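Local coordinates for Glyoxalase/bleomycin resistance protein/dioxygenase (Catenulispora acidiphila, PDB 4G6X) that belongs to the glyoxalase/bleomycin resistance/dioxygenase superfamily and may act as a dioxygenase, though its substrate is not established, at residues 32-44 / 136-148. Sequence-based numbering, arbitrary orientation.
Sequences VFVDDQAKAESFY and AILDDTCGNLIQL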
ATOM      1  N   VAL A  32      -5.080  -3.104   2.380  1.00 27.12           N
ATOM      2  CA  VAL A  32      -6.396  -2.845   1.803  1.00 25.92           C
ATOM      3  C   VAL A  32      -7.394  -2.832   2.965  1.00 26.42           C
ATOM      4  O   VAL A  32      -7.291  -3.616   3.933  1.00 26.62           O
ATOM      5  CB  VAL A  32      -6.755  -3.941   0.774  1.00 29.43           C
ATOM      6  CG1 VAL A  32      -8.230  -3.964   0.436  1.00 36.90           C
ATOM      7  CG2 VAL A  32      -5.954  -3.718  -0.498  1.00 31.19           C
ATOM      8  N   PHE A  33      -8.386  -1.918   2.878  1.00 26.47           N
ATOM      9  CA  PHE A  33      -9.445  -1.855   3.830  1.00 24.84           C
ATOM     10  C   PHE A  33     -10.585  -2.736   3.414  1.00 25.01           C
ATOM     11  O   PHE A  33     -11.160  -2.527   2.339  1.00 26.52           O
ATOM     12  CB  PHE A  33      -9.947  -0.398   3.937  1.00 25.72           C
ATOM     13  CG  PHE A  33      -8.927   0.578   4.546  1.00 26.64           C
ATOM     14  CD1 PHE A  33      -8.737   0.643   5.907  1.00 30.03           C
ATOM     15  CD2 PHE A  33      -8.258   1.460   3.768  1.00 26.66           C
ATOM     16  CE1 PHE A  33      -7.821   1.518   6.461  1.00 31.42           C
ATOM     17  CE2 PHE A  33      -7.302   2.349   4.303  1.00 30.10           C
ATOM     18  CZ  PHE A  33      -7.116   2.386   5.657  1.00 30.39           C
ATOM     19  N   VAL A  34     -10.887  -3.718   4.247  1.00 25.84           N
ATOM     20  CA  VAL A  34     -11.930  -4.719   3.922  1.00 24.75           C
ATOM     21  C   VAL A  34     -13.114  -4.535   4.850  1.00 27.22           C
ATOM     22  O   VAL A  34     -12.992  -4.202   6.035  1.00 27.38           O
ATOM     23  CB  VAL A  34     -11.389  -6.157   3.997  1.00 26.22           C
ATOM     24  CG1 VAL A  34     -10.232  -6.307   3.053  1.00 26.38           C
ATOM     25  CG2 VAL A  34     -10.927  -6.532   5.403  1.00 29.98           C
ATOM     26  N   ASP A  35     -14.297  -4.788   4.319  1.00 24.98           N
ATOM     27  CA  ASP A  35     -15.480  -4.696   5.145  1.00 28.59           C
ATOM     28  C   ASP A  35     -15.598  -5.770   6.244  1.00 29.57           C
ATOM     29  O   ASP A  35     -16.026  -5.463   7.362  1.00 29.00           O
ATOM     30  CB  ASP A  35     -16.716  -4.657   4.269  1.00 28.16           C
ATOM     31  CG  ASP A  35     -16.963  -5.949   3.490  1.00 29.17           C
ATOM     32  OD1 ASP A  35     -15.979  -6.721   3.270  1.00 29.25           O
ATOM     33  OD2 ASP A  35     -18.139  -6.189   3.068  1.00 31.45           O
ATOM     34  N   ASP A  36     -15.139  -7.001   5.978  1.00 26.58           N
ATOM     35  CA  ASP A  36     -15.335  -8.147   6.867  1.00 26.54           C
ATOM     36  C   ASP A  36     -14.059  -8.970   6.734  1.00 28.64           C
ATOM     37  O   ASP A  36     -13.760  -9.467   5.642  1.00 27.35           O
ATOM     38  CB  ASP A  36     -16.544  -8.919   6.325  1.00 29.90           C
ATOM     39  CG  ASP A  36     -16.861 -10.196   7.088  1.00 35.60           C
ATOM     40  OD1 ASP A  36     -18.068 -10.438   7.291  1.00 48.95           O
ATOM     41  OD2 ASP A  36     -15.973 -11.022   7.408  1.00 33.51           O
ATOM     42  N   GLN A  37     -13.268  -9.039   7.808  1.00 25.61           N
ATOM     43  CA  GLN A  37     -11.970  -9.776   7.699  1.00 25.10           C
ATOM     44  C   GLN A  37     -12.093 -11.251   7.415  1.00 28.64           C
ATOM     45  O   GLN A  37     -11.151 -11.776   6.824  1.00 29.80           O
ATOM     46  CB  GLN A  37     -11.079  -9.585   8.908  1.00 27.12           C
ATOM     47  CG  GLN A  37     -10.681  -8.148   9.095  1.00 27.66           C
ATOM     48  CD  GLN A  37      -9.748  -7.950  10.325  1.00 29.14           C
ATOM     49  OE1 GLN A  37     -10.182  -8.099  11.479  1.00 30.63           O
ATOM     50  NE2 GLN A  37      -8.461  -7.653  10.076  1.00 28.38           N
ATOM     51  N   ALA A  38     -13.119 -11.928   7.919  1.00 28.54           N
ATOM     52  CA  ALA A  38     -13.306 -13.342   7.600  1.00 28.99           C
ATOM     53  C   ALA A  38     -13.588 -13.548   6.125  1.00 29.00           C
ATOM     54  O   ALA A  38     -13.053 -14.458   5.475  1.00 27.87           O
ATOM     55  CB  ALA A  38     -14.379 -13.954   8.483  1.00 29.47           C
ATOM     56  N   LYS A  39     -14.479 -12.731   5.555  1.00 29.66           N
ATOM     57  CA  LYS A  39     -14.685 -12.775   4.113  1.00 29.20           C
ATOM     58  C   LYS A  39     -13.381 -12.513   3.337  1.00 30.26           C
ATOM     59  O   LYS A  39     -13.045 -13.214   2.345  1.00 28.16           O
ATOM     60  CB  LYS A  39     -15.769 -11.770   3.667  1.00 25.41           C
ATOM     61  CG  LYS A  39     -16.004 -11.715   2.170  1.00 25.04           C
ATOM     62  CD  LYS A  39     -17.258 -10.926   1.739  1.00 26.80           C
ATOM     63  CE  LYS A  39     -17.240  -9.532   2.396  1.00 25.77           C
ATOM     64  NZ  LYS A  39     -18.365  -8.680   1.904  1.00 26.42           N
ATOM     65  N   ALA A  40     -12.628 -11.512   3.794  1.00 27.04           N
ATOM     66  CA  ALA A  40     -11.397 -11.146   3.112  1.00 30.52           C
ATOM     67  C   ALA A  40     -10.373 -12.291   3.172  1.00 27.20           C
ATOM     68  O   ALA A  40      -9.716 -12.567   2.146  1.00 26.37           O
ATOM     69  CB  ALA A  40     -10.808  -9.894   3.745  1.00 30.47           C
ATOM     70  N   GLU A  41     -10.242 -12.904   4.342  1.00 29.32           N
ATOM     71  CA  GLU A  41      -9.311 -14.043   4.454  1.00 27.36           C
ATOM     72  C   GLU A  41      -9.662 -15.117   3.421  1.00 29.97           C
ATOM     73  O   GLU A  41      -8.785 -15.620   2.693  1.00 32.36           O
ATOM     74  CB  GLU A  41      -9.329 -14.655   5.839  1.00 29.79           C
ATOM     75  CG  GLU A  41      -8.283 -15.764   5.912  1.00 34.40           C
ATOM     76  CD  GLU A  41      -8.176 -16.441   7.255  1.00 45.46           C
ATOM     77  OE1 GLU A  41      -8.862 -16.044   8.202  1.00 43.14           O
ATOM     78  OE2 GLU A  41      -7.399 -17.417   7.337  1.00 48.58           O
ATOM     79  N   SER A  42     -10.944 -15.462   3.391  1.00 28.07           N
ATOM     80  CA  SER A  42     -11.472 -16.475   2.459  1.00 33.20           C
ATOM     81  C   SER A  42     -11.205 -16.111   1.004  1.00 32.03           C
ATOM     82  O   SER A  42     -10.869 -16.964   0.198  1.00 31.04           O
ATOM     83  CB  SER A  42     -13.004 -16.604   2.646  1.00 34.10           C
ATOM     84  OG  SER A  42     -13.590 -17.410   1.615  1.00 38.48           O
ATOM     85  N   PHE A  43     -11.471 -14.863   0.614  1.00 28.29           N
ATOM     86  CA  PHE A  43     -11.254 -14.420  -0.752  1.00 27.60           C
ATOM     87  C   PHE A  43      -9.785 -14.305  -1.188  1.00 27.45           C
ATOM     88  O   PHE A  43      -9.378 -14.792  -2.240  1.00 30.70           O
ATOM     89  CB  PHE A  43     -11.929 -13.053  -1.004  1.00 28.74           C
ATOM     90  CG  PHE A  43     -11.882 -12.655  -2.444  1.00 26.83           C
ATOM     91  CD1 PHE A  43     -12.887 -13.087  -3.317  1.00 28.24           C
ATOM     92  CD2 PHE A  43     -10.847 -11.860  -2.967  1.00 26.59           C
ATOM     93  CE1 PHE A  43     -12.821 -12.740  -4.661  1.00 30.58           C
ATOM     94  CE2 PHE A  43     -10.811 -11.519  -4.301  1.00 26.87           C
ATOM     95  CZ  PHE A  43     -11.813 -11.933  -5.140  1.00 29.26           C
ATOM     96  N   TYR A  44      -8.985 -13.652  -0.343  1.00 26.81           N
ATOM     97  CA  TYR A  44      -7.622 -13.351  -0.695  1.00 25.99           C
ATOM     98  C   TYR A  44      -6.791 -14.612  -0.713  1.00 29.37           C
ATOM     99  O   TYR A  44      -5.917 -14.704  -1.544  1.00 30.89           O
ATOM    100  CB  TYR A  44      -6.978 -12.311   0.231  1.00 26.67           C
ATOM    101  CG  TYR A  44      -7.375 -10.873  -0.212  1.00 26.83           C
ATOM    102  CD1 TYR A  44      -8.647 -10.346  -0.022  1.00 28.88           C
ATOM    103  CD2 TYR A  44      -6.490 -10.108  -0.938  1.00 26.94           C
ATOM    104  CE1 TYR A  44      -8.990  -9.078  -0.529  1.00 27.32           C
ATOM    105  CE2 TYR A  44      -6.797  -8.874  -1.434  1.00 27.04           C
ATOM    106  CZ  TYR A  44      -8.069  -8.317  -1.206  1.00 25.84           C
ATOM    107  OH  TYR A  44      -8.392  -7.071  -1.703  1.00 29.66           O
ATOM    108  N   ALA A 136      -6.135  -5.759 -15.791  1.00 36.79           N
ATOM    109  CA  ALA A 136      -7.509  -6.224 -15.561  1.00 35.83           C
ATOM    110  C   ALA A 136      -7.943  -5.734 -14.184  1.00 34.35           C
ATOM    111  O   ALA A 136      -7.101  -5.505 -13.316  1.00 33.49           O
ATOM    112  CB  ALA A 136      -7.629  -7.744 -15.628  1.00 43.07           C
ATOM    113  N   ILE A 137      -9.247  -5.606 -13.978  1.00 33.56           N
ATOM    114  CA  ILE A 137      -9.750  -5.112 -12.691  1.00 31.52           C
ATOM    115  C   ILE A 137     -10.835  -6.053 -12.176  1.00 31.47           C
ATOM    116  O   ILE A 137     -11.770  -6.401 -12.912  1.00 32.74           O
ATOM    117  CB  ILE A 137     -10.268  -3.689 -12.808  1.00 34.07           C
ATOM    118  CG1 ILE A 137      -9.121  -2.773 -13.221  1.00 39.96           C
ATOM    119  CG2 ILE A 137     -10.887  -3.224 -11.473  1.00 33.28           C
ATOM    120  CD1 ILE A 137      -9.539  -1.356 -13.456  1.00 46.03           C
ATOM    121  N   LEU A 138     -10.650  -6.484 -10.927  1.00 30.15           N
ATOM    122  CA  LEU A 138     -11.578  -7.397 -10.273  1.00 31.81           C
ATOM    123  C   LEU A 138     -12.191  -6.815  -8.991  1.00 30.85           C
ATOM    124  O   LEU A 138     -11.646  -5.879  -8.405  1.00 29.05           O
ATOM    125  CB  LEU A 138     -10.932  -8.778  -9.988  1.00 32.30           C
ATOM    126  CG  LEU A 138      -9.762  -8.789  -8.983  1.00 32.51           C
ATOM    127  CD1 LEU A 138     -10.234  -9.065  -7.566  1.00 33.12           C
ATOM    128  CD2 LEU A 138      -8.762  -9.887  -9.340  1.00 33.62           C
ATOM    129  N   ASP A 139     -13.371  -7.357  -8.637  1.00 29.60           N
ATOM    130  CA  ASP A 139     -14.081  -7.009  -7.386  1.00 30.07           C
ATOM    131  C   ASP A 139     -13.604  -7.985  -6.282  1.00 28.30           C
ATOM    132  O   ASP A 139     -13.750  -9.238  -6.411  1.00 27.89           O
ATOM    133  CB  ASP A 139     -15.572  -7.118  -7.643  1.00 30.43           C
ATOM    134  CG  ASP A 139     -16.431  -6.870  -6.405  1.00 33.35           C
ATOM    135  OD1 ASP A 139     -15.942  -6.568  -5.316  1.00 29.77           O
ATOM    136  OD2 ASP A 139     -17.660  -7.009  -6.588  1.00 31.77           O
ATOM    137  N   ASP A 140     -13.021  -7.450  -5.207  1.00 29.31           N
ATOM    138  CA  ASP A 140     -12.573  -8.307  -4.116  1.00 26.22           C
ATOM    139  C   ASP A 140     -13.639  -8.832  -3.171  1.00 24.05           C
ATOM    140  O   ASP A 140     -13.319  -9.562  -2.213  1.00 26.68           O
ATOM    141  CB  ASP A 140     -11.368  -7.715  -3.332  1.00 26.62           C
ATOM    142  CG  ASP A 140     -11.746  -6.662  -2.362  1.00 31.00           C
ATOM    143  OD1 ASP A 140     -12.901  -6.195  -2.355  1.00 26.71           O
ATOM    144  OD2 ASP A 140     -10.851  -6.246  -1.569  1.00 27.09           O
ATOM    145  N   THR A 141     -14.930  -8.442  -3.411  1.00 24.77           N
ATOM    146  CA  THR A 141     -16.089  -8.749  -2.568  1.00 24.19           C
ATOM    147  C   THR A 141     -16.163  -7.965  -1.264  1.00 25.60           C
ATOM    148  O   THR A 141     -17.124  -8.104  -0.544  1.00 26.81           O
ATOM    149  CB  THR A 141     -16.343 -10.257  -2.283  1.00 27.94           C
ATOM    150  OG1 THR A 141     -15.413 -10.806  -1.336  1.00 29.96           O
ATOM    151  CG2 THR A 141     -16.273 -11.085  -3.599  1.00 29.73           C
ATOM    152  N   CYS A 142     -15.096  -7.225  -0.967  1.00 25.56           N
ATOM    153  CA  CYS A 142     -14.875  -6.572   0.318  1.00 27.45           C
ATOM    154  C   CYS A 142     -14.984  -5.033   0.247  1.00 28.04           C
ATOM    155  O   CYS A 142     -14.554  -4.359   1.191  1.00 25.96           O
ATOM    156  CB  CYS A 142     -13.503  -6.930   0.907  1.00 26.62           C
ATOM    157  SG  CYS A 142     -13.341  -8.715   1.193  1.00 30.56           S
ATOM    158  N   GLY A 143     -15.511  -4.495  -0.851  1.00 26.05           N
ATOM    159  CA  GLY A 143     -15.642  -3.075  -1.085  1.00 27.42           C
ATOM    160  C   GLY A 143     -14.551  -2.409  -1.922  1.00 24.97           C
ATOM    161  O   GLY A 143     -14.537  -1.187  -2.054  1.00 26.92           O
ATOM    162  N   ASN A 144     -13.639  -3.199  -2.506  1.00 25.49           N
ATOM    163  CA  ASN A 144     -12.546  -2.694  -3.340  1.00 26.38           C
ATOM    164  C   ASN A 144     -12.529  -3.280  -4.755  1.00 27.87           C
ATOM    165  O   ASN A 144     -12.982  -4.445  -4.996  1.00 30.04           O
ATOM    166  CB  ASN A 144     -11.193  -2.999  -2.732  1.00 27.73           C
ATOM    167  CG  ASN A 144     -11.071  -2.624  -1.300  1.00 27.77           C
ATOM    168  OD1 ASN A 144     -11.008  -3.486  -0.412  1.00 30.44           O
ATOM    169  ND2 ASN A 144     -11.030  -1.333  -1.030  1.00 24.79           N
ATOM    170  N   LEU A 145     -11.976  -2.497  -5.672  1.00 25.09           N
ATOM    171  CA  LEU A 145     -11.551  -3.008  -6.962  1.00 26.96           C
ATOM    172  C   LEU A 145     -10.052  -3.244  -6.839  1.00 31.45           C
ATOM    173  O   LEU A 145      -9.349  -2.468  -6.177  1.00 28.04           O
ATOM    174  CB  LEU A 145     -11.841  -1.968  -8.067  1.00 27.93           C
ATOM    175  CG  LEU A 145     -13.340  -1.631  -8.330  1.00 28.73           C
ATOM    176  CD1 LEU A 145     -13.511  -0.504  -9.309  1.00 31.65           C
ATOM    177  CD2 LEU A 145     -14.120  -2.870  -8.804  1.00 31.06           C
ATOM    178  N   ILE A 146      -9.565  -4.280  -7.514  1.00 28.11           N
ATOM    179  CA  ILE A 146      -8.188  -4.705  -7.386  1.00 28.53           C
ATOM    180  C   ILE A 146      -7.690  -4.833  -8.796  1.00 30.67           C
ATOM    181  O   ILE A 146      -8.372  -5.449  -9.631  1.00 29.11           O
ATOM    182  CB  ILE A 146      -8.081  -6.075  -6.723  1.00 30.49           C
ATOM    183  CG1 ILE A 146      -8.591  -6.014  -5.273  1.00 33.62           C
ATOM    184  CG2 ILE A 146      -6.642  -6.607  -6.742  1.00 29.54           C
ATOM    185  CD1 ILE A 146      -7.860  -5.033  -4.361  1.00 33.14           C
ATOM    186  N   GLN A 147      -6.563  -4.210  -9.071  1.00 28.77           N
ATOM    187  CA  GLN A 147      -5.960  -4.309 -10.395  1.00 32.20           C
ATOM    188  C   GLN A 147      -4.884  -5.402 -10.459  1.00 32.53           C
ATOM    189  O   GLN A 147      -4.008  -5.486  -9.587  1.00 32.39           O
ATOM    190  CB  GLN A 147      -5.388  -2.941 -10.793  1.00 33.71           C
ATOM    191  CG  GLN A 147      -4.881  -2.799 -12.211  1.00 34.42           C
ATOM    192  CD  GLN A 147      -4.256  -1.445 -12.451  1.00 38.99           C
ATOM    193  OE1 GLN A 147      -3.317  -1.038 -11.771  1.00 46.77           O
ATOM    194  NE2 GLN A 147      -4.755  -0.768 -13.411  1.00 46.47           N
ATOM    195  N   LEU A 148      -4.963  -6.187 -11.536  1.00 32.05           N
ATOM    196  CA  LEU A 148      -3.879  -7.043 -12.004  1.00 32.99           C
ATOM    197  C   LEU A 148      -3.118  -6.376 -13.136  1.00 34.60           C
ATOM    198  O   LEU A 148      -3.689  -5.810 -14.062  1.00 33.40           O
ATOM    199  CB  LEU A 148      -4.438  -8.331 -12.528  1.00 36.35           C
ATOM    200  CG  LEU A 148      -4.836  -9.465 -11.583  1.00 40.34           C
ATOM    201  CD1 LEU A 148      -4.901  -9.159 -10.128  1.00 40.37           C
ATOM    202  CD2 LEU A 148      -5.957 -10.372 -12.115  1.00 43.85           C
TER
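K39, in the first turn of helix 37-46, reaches across to the hairpin loop that joins strands 136-139 and 145-148. Its CB starts the chain toward the loop. CG, set anti to the backbone N (chi1 178°), runs past T141 OG1 and C142 SG; CD lies 3.6 Å from T141 OG1; the chain then bends at chi3 (52°), bringing CE beside T141 O and NZ onto that oxygen at 2.8 Å. The same NZ forms a salt bridge with the syn lone pair of D35 OD2, within its own segment, which steadies the ammonium while it grips the loop carbonyl. A backbone bond runs alongside, D35 N to C142 O at 3.2 Å; K91, from helix 87-96, also donates to C142 O. C142 packs against the start of the helix and the strand before it, SG 3.8 Å from A40 CB and CB against V34 CB. Farther along the helix, the F43 ring lies under the D140 backbone: D140 O sits over one face, displaced toward the rim, and D140 CA makes a CH-pi contact with that face, while L138 CD1 touches the ring edge. On the next residue, Y44 OH donates to the anti lone pair of D140 OD2 at 2.6 Å, with the ring and carboxylate planes 79° apart. D140 OD1 meanwhile takes C142 N (2.8 Å) and N144 N from opposite faces of its plane, the first bond closing an Asx turn. The contact thus joins the two four-stranded beta modules of the VOC fold, the first through strand 29-34 and its following helix, the second through its last hairpin. Three donors around the buried D140 carboxylate fix both the loop's shape and its seat on the helix, and would probably favour the ionised form.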